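Local coordinates for protein nucleoside-diphosphate-sugar epimerase (Pseudomonas aeruginosa, PDB 2X4G) that probably binds a dinucleotide cofactor through its Rossmann-type fold and is assigned as a nucleotide-sugar epimerase, its substrate and exact reaction being unproven, at residues 30-35 against 225-230; 128-133 against 236-241; 181-186 against 195-200; 256-261 against 329-334. All blocks are in the same frame, centred on the assembly; numbering follows the deposited sequence.

Interaction 1: 30-35 against 225-230; sequences ARAIRA and GLLMAL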
loop_
_atom_site.group_PDB
_atom_site.type_symbol
_atom_site.label_atom_id
_atom_site.label_comp_id
_atom_site.label_asym_id
_atom_site.label_seq_id
_atom_site.Cartn_x
_atom_site.Cartn_y
_atom_site.Cartn_z
ATOM N N ALA A 30 28.660 -2.486 -18.512
ATOM C CA ALA A 30 28.992 -2.200 -19.899
ATOM C C ALA A 30 30.303 -1.412 -19.990
ATOM O O ALA A 30 31.239 -1.810 -20.695
ATOM C CB ALA A 30 27.867 -1.446 -20.561
ATOM N N ARG A 31 30.372 -0.316 -19.249
ATOM C CA ARG A 31 31.587 0.480 -19.148
ATOM C C ARG A 31 32.840 -0.293 -18.741
ATOM O O ARG A 31 33.927 -0.025 -19.216
ATOM C CB ARG A 31 31.384 1.544 -18.092
ATOM C CG ARG A 31 30.459 2.635 -18.473
ATOM C CD ARG A 31 30.306 3.568 -17.292
ATOM N NE ARG A 31 30.099 4.885 -17.819
ATOM C CZ ARG A 31 30.950 5.897 -17.754
ATOM N NH1 ARG A 31 32.072 5.813 -17.091
ATOM N NH2 ARG A 31 30.623 7.030 -18.345
ATOM N N ALA A 32 32.684 -1.203 -17.796
ATOM C CA ALA A 32 33.796 -1.987 -17.305
ATOM C C ALA A 32 34.316 -2.900 -18.397
ATOM O O ALA A 32 35.521 -3.123 -18.487
ATOM C CB ALA A 32 33.374 -2.796 -16.072
ATOM N N ILE A 33 33.403 -3.424 -19.215
ATOM C CA ILE A 33 33.741 -4.270 -20.358
ATOM C C ILE A 33 34.474 -3.447 -21.390
ATOM O O ILE A 33 35.421 -3.902 -21.976
ATOM C CB ILE A 33 32.485 -4.869 -21.012
ATOM C CG1 ILE A 33 31.783 -5.873 -20.071
ATOM C CG2 ILE A 33 32.823 -5.563 -22.300
ATOM C CD1 ILE A 33 30.314 -6.184 -20.456
ATOM N N ARG A 34 34.033 -2.226 -21.615
ATOM C CA ARG A 34 34.739 -1.311 -22.492
ATOM C C ARG A 34 36.104 -0.944 -21.904
ATOM O O ARG A 34 37.100 -0.977 -22.607
ATOM C CB ARG A 34 33.882 -0.070 -22.739
ATOM C CG ARG A 34 34.548 1.074 -23.522
ATOM C CD ARG A 34 35.217 0.595 -24.806
ATOM N NE ARG A 34 34.303 -0.125 -25.684
ATOM C CZ ARG A 34 34.654 -1.157 -26.457
ATOM N NH1 ARG A 34 35.931 -1.617 -26.440
ATOM N NH2 ARG A 34 33.724 -1.738 -27.242
ATOM N N ALA A 35 36.171 -0.642 -20.617
ATOM C CA ALA A 35 37.455 -0.311 -19.963
ATOM C C ALA A 35 38.493 -1.451 -20.016
ATOM O O ALA A 35 39.695 -1.211 -20.090
ATOM C CB ALA A 35 37.216 0.102 -18.524
ATOM N N GLY A 225 33.326 -5.349 -10.500
ATOM C CA GLY A 225 33.115 -6.582 -9.777
ATOM C C GLY A 225 32.293 -7.580 -10.554
ATOM O O GLY A 225 32.561 -8.765 -10.510
ATOM N N LEU A 226 31.281 -7.111 -11.265
ATOM C CA LEU A 226 30.473 -8.002 -12.085
ATOM C C LEU A 226 31.330 -8.628 -13.180
ATOM O O LEU A 226 31.341 -9.856 -13.329
ATOM C CB LEU A 226 29.263 -7.273 -12.695
ATOM C CG LEU A 226 28.180 -6.766 -11.746
ATOM C CD1 LEU A 226 27.086 -6.097 -12.536
ATOM C CD2 LEU A 226 27.624 -7.892 -10.952
ATOM N N LEU A 227 32.053 -7.794 -13.931
ATOM C CA LEU A 227 32.953 -8.308 -14.973
ATOM C C LEU A 227 33.893 -9.354 -14.374
ATOM O O LEU A 227 34.154 -10.393 -14.990
ATOM C CB LEU A 227 33.771 -7.182 -15.613
ATOM C CG LEU A 227 34.853 -7.580 -16.643
ATOM C CD1 LEU A 227 34.197 -8.199 -17.833
ATOM C CD2 LEU A 227 35.692 -6.380 -17.074
ATOM N N MET A 228 34.390 -9.084 -13.170
ATOM C CA MET A 228 35.353 -9.962 -12.551
ATOM C C MET A 228 34.743 -11.293 -12.135
ATOM O O MET A 228 35.391 -12.322 -12.225
ATOM C CB MET A 228 35.998 -9.286 -11.338
ATOM C CG MET A 228 37.060 -8.253 -11.672
ATOM S SD MET A 228 37.911 -7.726 -10.177
ATOM C CE MET A 228 37.805 -5.949 -10.382
ATOM N N ALA A 229 33.513 -11.275 -11.642
ATOM C CA ALA A 229 32.818 -12.520 -11.315
ATOM C C ALA A 229 32.634 -13.314 -12.580
ATOM O O ALA A 229 32.843 -14.513 -12.572
ATOM C CB ALA A 229 31.458 -12.243 -10.686
ATOM N N LEU A 230 32.253 -12.625 -13.660
ATOM C CA LEU A 230 31.918 -13.265 -14.930
ATOM C C LEU A 230 33.136 -13.987 -15.459
ATOM O O LEU A 230 33.038 -15.154 -15.826
ATOM C CB LEU A 230 31.403 -12.248 -15.960
ATOM C CG LEU A 230 31.069 -12.710 -17.387
ATOM C CD1 LEU A 230 29.798 -13.510 -17.424
ATOM C CD2 LEU A 230 30.926 -11.525 -18.311
#

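Interaction 2: 128-133 against 236-241; sequences YAMPRH and GERYLL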
loop_
_atom_site.group_PDB
_atom_site.type_symbol
_atom_site.label_atom_id
_atom_site.label_comp_id
_atom_site.label_asym_id
_atom_site.label_seq_id
_atom_site.Cartn_x
_atom_site.Cartn_y
_atom_site.Cartn_z
ATOM N N TYR A 128 19.122 -10.112 -0.266
ATOM C CA TYR A 128 17.866 -10.473 0.395
ATOM C C TYR A 128 17.468 -11.927 0.115
ATOM O O TYR A 128 16.586 -12.477 0.802
ATOM C CB TYR A 128 16.756 -9.493 0.018
ATOM C CG TYR A 128 16.953 -8.117 0.618
ATOM C CD1 TYR A 128 16.383 -7.776 1.841
ATOM C CD2 TYR A 128 17.720 -7.154 -0.028
ATOM C CE1 TYR A 128 16.577 -6.505 2.394
ATOM C CE2 TYR A 128 17.913 -5.887 0.521
ATOM C CZ TYR A 128 17.346 -5.573 1.724
ATOM O OH TYR A 128 17.547 -4.320 2.261
ATOM N N ALA A 129 18.138 -12.561 -0.854
ATOM C CA ALA A 129 18.035 -14.013 -1.033
ATOM C C ALA A 129 18.692 -14.778 0.133
ATOM O O ALA A 129 18.525 -15.981 0.251
ATOM C CB ALA A 129 18.645 -14.453 -2.373
ATOM N N MET A 130 19.436 -14.083 0.985
ATOM C CA MET A 130 20.126 -14.717 2.092
ATOM C C MET A 130 19.396 -14.388 3.377
ATOM O O MET A 130 18.812 -13.310 3.491
ATOM C CB MET A 130 21.562 -14.215 2.193
ATOM C CG MET A 130 22.331 -14.167 0.880
ATOM S SD MET A 130 24.038 -13.605 1.169
ATOM C CE MET A 130 23.799 -11.949 1.831
ATOM N N PRO A 131 19.403 -15.329 4.340
ATOM C CA PRO A 131 18.903 -15.021 5.666
ATOM C C PRO A 131 19.928 -14.207 6.442
ATOM O O PRO A 131 21.068 -14.050 5.994
ATOM C CB PRO A 131 18.716 -16.401 6.298
ATOM C CG PRO A 131 19.721 -17.248 5.638
ATOM C CD PRO A 131 19.809 -16.742 4.228
ATOM N N ARG A 132 19.515 -13.703 7.600
ATOM C CA ARG A 132 20.355 -12.843 8.425
ATOM C C ARG A 132 21.404 -13.695 9.142
ATOM O O ARG A 132 21.115 -14.792 9.584
ATOM C CB ARG A 132 19.468 -12.081 9.416
ATOM C CG ARG A 132 20.187 -11.021 10.255
ATOM C CD ARG A 132 19.206 -10.245 11.145
ATOM N NE ARG A 132 18.328 -9.390 10.350
ATOM C CZ ARG A 132 18.686 -8.225 9.808
ATOM N NH1 ARG A 132 19.922 -7.744 9.971
ATOM N NH2 ARG A 132 17.805 -7.535 9.090
ATOM N N HIS A 133 22.634 -13.230 9.244
ATOM C CA HIS A 133 23.635 -14.053 9.908
ATOM C C HIS A 133 23.106 -14.423 11.300
ATOM O O HIS A 133 22.774 -13.522 12.081
ATOM C CB HIS A 133 24.961 -13.311 10.035
ATOM C CG HIS A 133 26.116 -14.194 10.391
ATOM N ND1 HIS A 133 26.358 -14.624 11.676
ATOM C CD2 HIS A 133 27.101 -14.721 9.626
ATOM C CE1 HIS A 133 27.442 -15.381 11.687
ATOM N NE2 HIS A 133 27.917 -15.448 10.456
ATOM N N GLY A 236 28.346 -21.706 -10.415
ATOM C CA GLY A 236 27.417 -22.075 -9.359
ATOM C C GLY A 236 27.641 -21.404 -8.014
ATOM O O GLY A 236 26.900 -21.670 -7.068
ATOM N N GLU A 237 28.647 -20.534 -7.922
ATOM C CA GLU A 237 28.942 -19.828 -6.673
ATOM C C GLU A 237 28.370 -18.404 -6.645
ATOM O O GLU A 237 28.171 -17.773 -7.687
ATOM C CB GLU A 237 30.447 -19.760 -6.467
ATOM C CG GLU A 237 31.147 -21.120 -6.316
ATOM C CD GLU A 237 30.608 -21.914 -5.152
ATOM O OE1 GLU A 237 30.293 -23.117 -5.339
ATOM O OE2 GLU A 237 30.472 -21.324 -4.053
ATOM N N ARG A 238 28.111 -17.904 -5.444
ATOM C CA ARG A 238 27.735 -16.497 -5.238
ATOM C C ARG A 238 28.975 -15.682 -4.889
ATOM O O ARG A 238 29.930 -16.206 -4.307
ATOM C CB ARG A 238 26.717 -16.355 -4.106
ATOM C CG ARG A 238 25.598 -17.380 -4.171
ATOM C CD ARG A 238 24.322 -16.950 -3.478
ATOM N NE ARG A 238 24.335 -17.275 -2.056
ATOM C CZ ARG A 238 23.254 -17.525 -1.310
ATOM N NH1 ARG A 238 22.026 -17.512 -1.825
ATOM N NH2 ARG A 238 23.415 -17.811 -0.028
ATOM N N TYR A 239 28.974 -14.406 -5.256
ATOM C CA TYR A 239 30.035 -13.499 -4.841
ATOM C C TYR A 239 29.446 -12.162 -4.451
ATOM O O TYR A 239 28.905 -11.435 -5.284
ATOM C CB TYR A 239 31.060 -13.316 -5.952
ATOM C CG TYR A 239 31.808 -14.570 -6.262
ATOM C CD1 TYR A 239 31.360 -15.445 -7.240
ATOM C CD2 TYR A 239 32.952 -14.901 -5.555
ATOM C CE1 TYR A 239 32.059 -16.608 -7.524
ATOM C CE2 TYR A 239 33.643 -16.063 -5.824
ATOM C CZ TYR A 239 33.195 -16.908 -6.813
ATOM O OH TYR A 239 33.895 -18.061 -7.069
ATOM N N LEU A 240 29.541 -11.867 -3.157
ATOM C CA LEU A 240 29.152 -10.577 -2.617
ATOM C C LEU A 240 30.174 -9.483 -3.014
ATOM O O LEU A 240 31.388 -9.613 -2.799
ATOM C CB LEU A 240 29.020 -10.678 -1.110
ATOM C CG LEU A 240 27.811 -11.436 -0.571
ATOM C CD1 LEU A 240 28.013 -11.754 0.909
ATOM C CD2 LEU A 240 26.532 -10.590 -0.797
ATOM N N LEU A 241 29.648 -8.424 -3.634
ATOM C CA LEU A 241 30.441 -7.327 -4.141
ATOM C C LEU A 241 30.081 -6.153 -3.243
ATOM O O LEU A 241 29.021 -5.595 -3.373
ATOM C CB LEU A 241 30.109 -7.078 -5.619
ATOM C CG LEU A 241 30.286 -8.297 -6.556
ATOM C CD1 LEU A 241 29.822 -7.999 -7.964
ATOM C CD2 LEU A 241 31.743 -8.791 -6.578
HETATM O O HOH W 1 19.326 -18.441 0.163
#

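Interaction 3: 181-186 against 195-200; sequences PGMVLG and GRVITA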
loop_
_atom_site.group_PDB
_atom_site.type_symbol
_atom_site.label_atom_id
_atom_site.label_comp_id
_atom_site.label_asym_id
_atom_site.label_seq_id
_atom_site.Cartn_x
_atom_site.Cartn_y
_atom_site.Cartn_z
ATOM N N PRO A 181 25.691 -7.620 -5.556
ATOM C CA PRO A 181 26.218 -6.383 -5.007
ATOM C C PRO A 181 25.402 -5.894 -3.819
ATOM O O PRO A 181 24.248 -6.270 -3.676
ATOM C CB PRO A 181 26.071 -5.421 -6.172
ATOM C CG PRO A 181 24.881 -5.881 -6.872
ATOM C CD PRO A 181 24.909 -7.375 -6.776
ATOM N N GLY A 182 26.005 -5.068 -2.976
ATOM C CA GLY A 182 25.264 -4.329 -1.969
ATOM C C GLY A 182 24.424 -3.249 -2.631
ATOM O O GLY A 182 24.311 -3.204 -3.861
ATOM N N MET A 183 23.832 -2.374 -1.822
ATOM C CA MET A 183 23.090 -1.235 -2.337
ATOM C C MET A 183 24.031 -0.395 -3.226
ATOM O O MET A 183 25.006 0.164 -2.738
ATOM C CB MET A 183 22.562 -0.402 -1.170
ATOM C CG MET A 183 21.465 0.579 -1.526
ATOM S SD MET A 183 21.263 1.884 -0.289
ATOM C CE MET A 183 20.032 2.912 -1.090
ATOM N N VAL A 184 23.733 -0.332 -4.524
ATOM C CA VAL A 184 24.568 0.352 -5.516
ATOM C C VAL A 184 24.260 1.850 -5.593
ATOM O O VAL A 184 23.130 2.242 -5.825
ATOM C CB VAL A 184 24.370 -0.275 -6.906
ATOM C CG1 VAL A 184 25.231 0.419 -7.949
ATOM C CG2 VAL A 184 24.694 -1.776 -6.855
ATOM N N LEU A 185 25.267 2.690 -5.403
ATOM C CA LEU A 185 25.075 4.147 -5.433
ATOM C C LEU A 185 26.135 4.768 -6.336
ATOM O O LEU A 185 27.305 4.358 -6.272
ATOM C CB LEU A 185 25.197 4.742 -4.022
ATOM C CG LEU A 185 24.030 4.535 -3.054
ATOM C CD1 LEU A 185 24.444 5.029 -1.694
ATOM C CD2 LEU A 185 22.775 5.263 -3.521
ATOM N N GLY A 186 25.736 5.738 -7.163
ATOM C CA GLY A 186 26.691 6.403 -8.039
ATOM C C GLY A 186 26.067 7.256 -9.105
ATOM O O GLY A 186 24.914 7.606 -9.031
ATOM N N GLY A 195 19.434 5.477 -5.713
ATOM C CA GLY A 195 19.728 6.845 -5.323
ATOM C C GLY A 195 18.544 7.755 -5.025
ATOM O O GLY A 195 18.725 8.980 -4.981
ATOM N N ARG A 196 17.341 7.204 -4.819
ATOM C CA ARG A 196 16.219 8.036 -4.346
ATOM C C ARG A 196 16.482 8.541 -2.920
ATOM O O ARG A 196 15.893 9.537 -2.510
ATOM C CB ARG A 196 14.846 7.324 -4.449
ATOM C CG ARG A 196 14.038 7.744 -5.717
ATOM C CD ARG A 196 12.666 7.013 -5.944
ATOM N NE ARG A 196 12.815 5.713 -6.622
ATOM C CZ ARG A 196 11.824 4.847 -6.884
ATOM N NH1 ARG A 196 10.568 5.119 -6.539
ATOM N NH2 ARG A 196 12.091 3.688 -7.499
ATOM N N VAL A 197 17.372 7.861 -2.181
ATOM C CA VAL A 197 17.768 8.317 -0.849
ATOM C C VAL A 197 18.357 9.692 -0.965
ATOM O O VAL A 197 18.049 10.571 -0.175
ATOM C CB VAL A 197 18.888 7.491 -0.174
ATOM C CG1 VAL A 197 18.792 7.667 1.341
ATOM C CG2 VAL A 197 18.806 6.049 -0.517
ATOM N N ILE A 198 19.224 9.850 -1.962
ATOM C CA ILE A 198 19.974 11.074 -2.145
ATOM C C ILE A 198 19.041 12.176 -2.545
ATOM O O ILE A 198 19.088 13.246 -1.979
ATOM C CB ILE A 198 21.088 10.909 -3.188
ATOM C CG1 ILE A 198 22.222 10.056 -2.609
ATOM C CG2 ILE A 198 21.593 12.256 -3.619
ATOM C CD1 ILE A 198 23.075 9.400 -3.656
ATOM N N THR A 199 18.162 11.908 -3.498
ATOM C CA THR A 199 17.230 12.944 -3.943
ATOM C C THR A 199 16.123 13.221 -2.916
ATOM O O THR A 199 15.717 14.368 -2.756
ATOM C CB THR A 199 16.652 12.657 -5.341
ATOM O OG1 THR A 199 15.845 11.476 -5.315
ATOM C CG2 THR A 199 17.784 12.478 -6.348
ATOM N N ALA A 200 15.651 12.201 -2.201
ATOM C CA ALA A 200 14.622 12.426 -1.188
ATOM C C ALA A 200 15.161 13.399 -0.146
ATOM O O ALA A 200 14.553 14.447 0.132
ATOM C CB ALA A 200 14.196 11.130 -0.546
#

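Interaction 4: 256-261 against 329-334; sequences AELLGQ and RAIDWF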
loop_
_atom_site.group_PDB
_atom_site.type_symbol
_atom_site.label_atom_id
_atom_site.label_comp_id
_atom_site.label_asym_id
_atom_site.label_seq_id
_atom_site.Cartn_x
_atom_site.Cartn_y
_atom_site.Cartn_z
ATOM N N ALA A 256 23.109 14.128 3.958
ATOM C CA ALA A 256 22.649 15.436 4.450
ATOM C C ALA A 256 23.789 16.457 4.515
ATOM O O ALA A 256 23.684 17.564 3.989
ATOM C CB ALA A 256 22.004 15.306 5.801
ATOM N N GLU A 257 24.889 16.081 5.145
ATOM C CA GLU A 257 25.973 17.033 5.377
ATOM C C GLU A 257 26.530 17.559 4.061
ATOM O O GLU A 257 26.807 18.760 3.933
ATOM C CB GLU A 257 27.061 16.405 6.251
ATOM C CG GLU A 257 26.610 16.243 7.710
ATOM C CD GLU A 257 27.454 15.249 8.509
ATOM O OE1 GLU A 257 28.478 14.758 7.971
ATOM O OE2 GLU A 257 27.087 14.960 9.677
ATOM N N LEU A 258 26.654 16.657 3.082
ATOM C CA LEU A 258 27.149 16.987 1.755
ATOM C C LEU A 258 26.179 17.864 0.976
ATOM O O LEU A 258 26.609 18.711 0.205
ATOM C CB LEU A 258 27.409 15.713 0.974
ATOM C CG LEU A 258 28.545 14.858 1.521
ATOM C CD1 LEU A 258 28.599 13.549 0.761
ATOM C CD2 LEU A 258 29.873 15.650 1.428
ATOM N N LEU A 259 24.877 17.675 1.171
ATOM C CA LEU A 259 23.885 18.485 0.464
ATOM C C LEU A 259 23.619 19.824 1.142
ATOM O O LEU A 259 22.842 20.633 0.627
ATOM C CB LEU A 259 22.569 17.720 0.324
ATOM C CG LEU A 259 22.623 16.500 -0.599
ATOM C CD1 LEU A 259 21.392 15.624 -0.404
ATOM C CD2 LEU A 259 22.766 16.953 -2.050
ATOM N N GLY A 260 24.264 20.055 2.285
ATOM C CA GLY A 260 24.019 21.245 3.102
ATOM C C GLY A 260 22.643 21.247 3.752
ATOM O O GLY A 260 22.053 22.307 3.941
ATOM N N GLN A 261 22.149 20.062 4.118
ATOM C CA GLN A 261 20.779 19.876 4.612
ATOM C C GLN A 261 20.804 19.340 6.042
ATOM O O GLN A 261 21.842 18.871 6.490
ATOM C CB GLN A 261 20.060 18.869 3.720
ATOM C CG GLN A 261 20.002 19.254 2.249
ATOM C CD GLN A 261 18.750 20.004 1.870
ATOM O OE1 GLN A 261 17.848 20.186 2.689
ATOM N NE2 GLN A 261 18.681 20.436 0.610
ATOM N N ARG A 329 29.584 12.041 -6.378
ATOM C CA ARG A 329 29.554 11.878 -7.818
ATOM C C ARG A 329 28.107 11.669 -8.223
ATOM O O ARG A 329 27.652 12.181 -9.246
ATOM C CB ARG A 329 30.405 10.687 -8.216
ATOM C CG ARG A 329 30.987 10.747 -9.607
ATOM C CD ARG A 329 31.666 9.438 -9.963
ATOM N NE ARG A 329 32.744 9.156 -9.013
ATOM C CZ ARG A 329 32.900 8.028 -8.312
ATOM N NH1 ARG A 329 32.079 6.983 -8.439
ATOM N NH2 ARG A 329 33.922 7.943 -7.475
ATOM N N ALA A 330 27.390 10.921 -7.391
ATOM C CA ALA A 330 25.960 10.760 -7.520
ATOM C C ALA A 330 25.285 12.111 -7.385
ATOM O O ALA A 330 24.517 12.531 -8.254
ATOM C CB ALA A 330 25.439 9.795 -6.465
ATOM N N ILE A 331 25.580 12.802 -6.294
ATOM C CA ILE A 331 25.018 14.119 -6.077
ATOM C C ILE A 331 25.192 15.003 -7.298
ATOM O O ILE A 331 24.249 15.621 -7.715
ATOM C CB ILE A 331 25.604 14.806 -4.829
ATOM C CG1 ILE A 331 24.980 14.195 -3.574
ATOM C CG2 ILE A 331 25.308 16.311 -4.846
ATOM C CD1 ILE A 331 25.646 14.631 -2.287
ATOM N N ASP A 332 26.375 15.045 -7.882
ATOM C CA ASP A 332 26.621 15.910 -9.039
ATOM C C ASP A 332 25.847 15.497 -10.290
ATOM O O ASP A 332 25.316 16.347 -11.022
ATOM C CB ASP A 332 28.116 15.952 -9.370
ATOM C CG ASP A 332 28.911 16.758 -8.362
ATOM O OD1 ASP A 332 28.313 17.579 -7.621
ATOM O OD2 ASP A 332 30.142 16.565 -8.309
ATOM N N TRP A 333 25.797 14.195 -10.544
ATOM C CA TRP A 333 25.018 13.689 -11.643
ATOM C C TRP A 333 23.554 14.125 -11.484
ATOM O O TRP A 333 22.945 14.644 -12.427
ATOM C CB TRP A 333 25.155 12.168 -11.761
ATOM C CG TRP A 333 24.661 11.706 -13.058
ATOM C CD1 TRP A 333 25.344 11.671 -14.240
ATOM C CD2 TRP A 333 23.354 11.246 -13.340
ATOM N NE1 TRP A 333 24.535 11.192 -15.255
ATOM C CE2 TRP A 333 23.303 10.930 -14.726
ATOM C CE3 TRP A 333 22.212 11.067 -12.567
ATOM C CZ2 TRP A 333 22.145 10.449 -15.346
ATOM C CZ3 TRP A 333 21.047 10.589 -13.194
ATOM C CH2 TRP A 333 21.031 10.290 -14.567
ATOM N N PHE A 334 22.990 13.946 -10.290
ATOM C CA PHE A 334 21.590 14.296 -10.079
ATOM C C PHE A 334 21.349 15.774 -10.314
ATOM O O PHE A 334 20.337 16.156 -10.883
ATOM C CB PHE A 334 21.124 13.912 -8.671
ATOM C CG PHE A 334 20.960 12.435 -8.468
ATOM C CD1 PHE A 334 20.366 11.636 -9.446
ATOM C CD2 PHE A 334 21.378 11.844 -7.307
ATOM C CE1 PHE A 334 20.212 10.292 -9.270
ATOM C CE2 PHE A 334 21.222 10.478 -7.125
ATOM C CZ PHE A 334 20.637 9.702 -8.113
#

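Interaction 1: 30-35 against 225-230
Ala32 and Ile33, near the C-terminal end of helix 24-35, receive Leu227, which reaches over from helix 219-232. The methyl of Ala32 points at the other helix, and because this side chain is so short the leucine can come up to the backbone as well: Leu227 CD2 lies 4.4 Å from Ala32 CB and 3.6 Å from Ala32 O. One residue further on, Ile33 offers the flank of its longer arm, with Ile33 CG1 4.0 Å from Leu227 CD1. The two branches of the leucine are thus divided between consecutive residues. In Leu227, CG opposite the backbone N (chi1 175°) carries the fork to the first helix, and chi2 near 65° turns one methyl to each residue. No hydrogen bond links the segments; the contact is made by apolar side chains, with one leucine methyl also lying against a backbone carbonyl, which is why aliphatic residues suit it. Ile33 also packs on Tyr16 and Val18 of strand 15-19 and on Leu40 of strand 39-44, while Leu230 and Leu226 of the second helix rest on Leu122 of strand 121-124. Helix 24-35 is the connection of the first beta-alpha-beta unit of the Rossmann fold, and here it lies beside helix 219-232 on one face of the central sheet.

Interaction 2: 128-133 against 236-241
Met130 meets both Arg238 and Leu240, and the tight half of the contact is built round its flexible thioether chain. Met130 CG sits over one face of the Arg238 guanidinium, 3.9 Å from Arg238 NH2 and displaced toward the rim of the group, as the two chains slide past each other in opposite directions. The methionine chain bends at chi3 (-62°), and its end, Met130 CE, meets Leu240 CD2 tip to tip at 4.0 Å. Methionine suits this place because one unbranched chain can serve a flat cation and an aliphatic neighbour together. The other half is looser and relies on water. A single water donates to Ala129 O, with its oxygen 2.6 Å from that atom, and lies in the guanidinium plane at the edge, where it accepts only a weak bond from Arg238 NH1. The charge of the buried arginine is met mainly by Asp163 of helix 154-171, in a salt bridge with NH1, while NH2 bonds to Glu141 O. The arrangement is consistent with the Rossmann-type sheet of the epimerase/dehydratase family; here the loop after strand 121-124 packs on strand 238-247.

Interaction 3: 181-186 against 195-200
Met183 leaves strand 176-185 and stretches toward Val197 on the first turn of helix 196-202. From CB, which points at the helix, CG is set opposite the backbone N (chi1 -164°), and the chain stays extended through SD. CB, CG and SD make no close approach to helix 196-202, and the side chain also lies on Arg214 of strand 213-218. The reach ends in CE, which meets Val197 CG2 at 3.4 Å, the two side chains lying at a slant. A long, unbranched methionine suits a place where a strand must touch a helix some distance away. Two residues on, Leu185 works at shorter range. Its CD2 rests against the backbone of Gly195, 3.9 Å from Gly195 CA, and comes within 4.2 Å of Ile198 CD1. Gly195 holds the N-cap position of the helix, and with no side chain it presents its bare backbone to the leucine methyl; its N is bonded to Asp189 OD2. Val197 and Ile198, both branched at CB, give the helix a broad apolar front. Strand 176-185 pairs with 121-124, with 238-247 and, at Met183 and Leu185, with 213-218, where Leu185 also touches Val216. Ile198 packs in addition against Ala330, Ile331 and Phe334 of helix 323-336, while Arg196 packs on Arg280 of the second subunit.

Interaction 4: 256-261 against 329-334
Ile331 projects from helix 323-336 at the last turn of helix 248-259, where Leu258 and Leu259 receive it differently. Its CG1 is set beside the backbone N (chi1 -76°), and the chain runs on extended, so that CD1 is thrust out between the two leucines as the leading atom. Against Leu259 the side chains cross at a slant and meet broadly. Leu259 CD2 lies 3.7 Å from Ile331 CD1 and 3.8 Å from Ile331 CG2, so that both branches of the isoleucine bear on a single leucine methyl. Leu258 meets the same tip with the root of its side chain: Leu258 CB is 3.9 Å from Ile331 CD1. Leu258 also packs on Leu327, one turn back along the helix that carries Ile331. Branching at CB is what lets Ile331 present two methyls at once, while the leucines supply smooth aliphatic surface. The chain leaves the helix through a Schellman motif. Gly260 takes a positive phi of 69°, which glycine adopts easily, and two bonds reach back into the last turn, from Gln261 N to Ala256 O at 2.9 Å and from Gly260 N to Glu257 O at 3.3 Å. No hydrogen bond joins the two segments. Helix 196-202 borders both helices, through Ile201 on Leu259 and through Thr199 on Phe334, and the salt bridge of Arg329 with Asp218 ties helix 323-336 to the end of strand 213-218.

How the interactions relate
Interactions 1, 2 and 3 are buried and interaction 4 only partly so, farther from the centre of the chain. Interaction 1 is helix against helix beside the sheet, and it touches interaction 2 where Leu226 packs on Leu241. Interactions 2 and 3 reach neighbouring strands of the same sheet, with a probable hydrogen bond from Gly182 N to Leu241 O. Interactions 3 and 4 touch, partly through backbone carbonyls, as where Leu259 CD1 meets Ile198 O. Chemistry follows place: interactions 1, 3 and 4 are made mainly by aliphatic and thioether side chains, whereas interaction 2 places an arginine, with its salt bridge and a bridging water, in a buried contact.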